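Long-range contact in DnaJ homolog subfamily C member 10 (Mus musculus, PDB 3APQ), which reduces disulfide bonds in the endoplasmic reticulum, helping proteins fold correctly and misfolded ones to be degraded, and pairs this activity with a J domain: residues A[122-127]-A[151-156]. Sequence-based numbering, arbitrary orientation. Where two conformers were deposited one is given.
Sequences YSPGCS and AVNCGD
One face of the Tyr122 ring lies against Asn153, whose CA sits over it, offset toward the rim, 4.0 Å from the ring centroid in a CH-pi contact; at the edge, near the ring plane, Ala151 CB meets Tyr122 CE2 at 3.7 Å. A chi1 of 67° puts CG between the backbone N and the carbonyl carbon, which turns the ring over the neighbouring strand, and Tyr122 OH ends 3.4 Å from Asn153 CB. The Asn153 amide runs nearly flat to the ring, the two planes 16° apart. This is the thioredoxin fold of the first Trx domain, where strands 117-122 and 148-153 run parallel in the central sheet and the first of them leads into the redox-active Cys126-Cys129 disulfide at the start of helix 127-142. Cut back to an alanine here, the Tyr122 side chain would probably no longer cover Asn153 CA and CB, and a gap would open beside Ala151. The strands are joined through the Tyr122 backbone: its N donates to Val152 O in an almost straight bond, and its O accepts from Cys154 N at 2.9 Å. These two bonds grip Tyr122 just as the chain leaves the sheet for the active-site loop. Cys154, disulfide-bonded to Cys161 of helix 158-163, also packs its CB and SG against Tyr122 O. Farther along, Pro124 CD rests 3.6 Å from Gly155 CA. With CG anti to the backbone N (chi1 178°), Asn153 carries its amide along this turn, where OD1 takes a weak hydrogen bond from Gly155 N and lies 3.3 Å from Pro124 CD.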
loop_
_atom_site.group_PDB
_atom_site.type_symbol
_atom_site.label_atom_id
_atom_site.label_comp_id
_atom_site.label_asym_id
_atom_site.label_seq_id
_atom_site.Cartn_x
_atom_site.Cartn_y
_atom_site.Cartn_z
ATOM N N TYR A 122 -7.780 -1.794 2.938
ATOM C CA TYR A 122 -7.533 -3.180 3.395
ATOM C C TYR A 122 -6.530 -3.191 4.549
ATOM O O TYR A 122 -6.001 -2.151 4.944
ATOM C CB TYR A 122 -7.082 -4.031 2.167
ATOM C CG TYR A 122 -5.728 -3.626 1.593
ATOM C CD1 TYR A 122 -4.589 -4.266 2.044
ATOM C CD2 TYR A 122 -5.575 -2.620 0.626
ATOM C CE1 TYR A 122 -3.326 -3.928 1.605
ATOM C CE2 TYR A 122 -4.228 -2.264 0.153
ATOM C CZ TYR A 122 -3.142 -2.952 0.652
ATOM O OH TYR A 122 -1.803 -2.750 0.270
ATOM N N SER A 123 -6.280 -4.363 5.139
ATOM C CA SER A 123 -5.339 -4.463 6.231
ATOM C C SER A 123 -4.598 -5.794 6.064
ATOM O O SER A 123 -5.177 -6.743 5.529
ATOM C CB SER A 123 -6.066 -4.375 7.574
ATOM O OG SER A 123 -5.198 -4.588 8.668
ATOM N N PRO A 124 -3.313 -5.846 6.484
ATOM C CA PRO A 124 -2.581 -7.109 6.397
ATOM C C PRO A 124 -3.266 -8.169 7.318
ATOM O O PRO A 124 -3.928 -7.808 8.296
ATOM C CB PRO A 124 -1.169 -6.737 6.930
ATOM C CG PRO A 124 -1.348 -5.471 7.711
ATOM C CD PRO A 124 -2.425 -4.741 6.899
ATOM N N GLY A 125 -3.140 -9.447 7.002
ATOM C CA GLY A 125 -3.708 -10.472 7.871
ATOM C C GLY A 125 -5.232 -10.576 7.764
ATOM O O GLY A 125 -5.896 -11.015 8.710
ATOM N N CYS A 126 -5.802 -10.149 6.654
ATOM C CA CYS A 126 -7.257 -10.031 6.561
ATOM C C CYS A 126 -7.716 -10.989 5.474
ATOM O O CYS A 126 -7.377 -10.816 4.275
ATOM C CB CYS A 126 -7.616 -8.589 6.227
ATOM S SG CYS A 126 -9.311 -8.234 5.661
ATOM N N SER A 127 -8.403 -12.046 5.902
ATOM C CA SER A 127 -8.817 -13.130 4.994
ATOM C C SER A 127 -9.804 -12.615 3.953
ATOM O O SER A 127 -9.715 -12.998 2.792
ATOM C CB SER A 127 -9.422 -14.310 5.773
ATOM O OG SER A 127 -9.706 -15.401 4.921
ATOM N N ALA A 151 -6.046 1.765 -3.657
ATOM C CA ALA A 151 -5.980 0.843 -2.542
ATOM C C ALA A 151 -5.259 1.569 -1.443
ATOM O O ALA A 151 -4.319 2.342 -1.717
ATOM C CB ALA A 151 -5.198 -0.435 -2.960
ATOM N N VAL A 152 -5.705 1.378 -0.202
ATOM C CA VAL A 152 -5.015 1.944 0.964
ATOM C C VAL A 152 -4.700 0.816 1.958
ATOM O O VAL A 152 -5.589 0.076 2.378
ATOM C CB VAL A 152 -5.821 3.040 1.662
ATOM C CG1 VAL A 152 -5.204 3.360 3.031
ATOM C CG2 VAL A 152 -5.888 4.334 0.840
ATOM N N ASN A 153 -3.424 0.691 2.326
ATOM C CA ASN A 153 -3.006 -0.286 3.304
ATOM C C ASN A 153 -3.126 0.368 4.675
ATOM O O ASN A 153 -2.230 1.138 5.127
ATOM C CB ASN A 153 -1.557 -0.724 3.041
ATOM C CG ASN A 153 -1.047 -1.731 4.070
ATOM O OD1 ASN A 153 -1.767 -2.139 4.981
ATOM N ND2 ASN A 153 0.226 -2.119 3.933
ATOM N N CYS A 154 -4.217 0.037 5.348
ATOM C CA CYS A 154 -4.429 0.504 6.715
ATOM C C CYS A 154 -3.410 -0.007 7.709
ATOM O O CYS A 154 -3.258 0.618 8.757
ATOM C CB CYS A 154 -5.832 0.206 7.226
ATOM S SG CYS A 154 -7.078 0.940 6.166
ATOM N N GLY A 155 -2.712 -1.097 7.406
ATOM C CA GLY A 155 -1.597 -1.518 8.288
ATOM C C GLY A 155 -0.508 -0.498 8.378
ATOM O O GLY A 155 0.110 -0.291 9.448
ATOM N N ASP A 156 -0.257 0.182 7.278
ATOM C CA ASP A 156 0.751 1.235 7.252
ATOM C C ASP A 156 0.300 2.624 7.727
ATOM O O ASP A 156 1.151 3.459 8.029
ATOM C CB ASP A 156 1.365 1.320 5.857
ATOM C CG ASP A 156 2.441 0.240 5.615
ATOM O OD1 ASP A 156 2.807 -0.532 6.538
ATOM O OD2 ASP A 156 2.916 0.175 4.480
#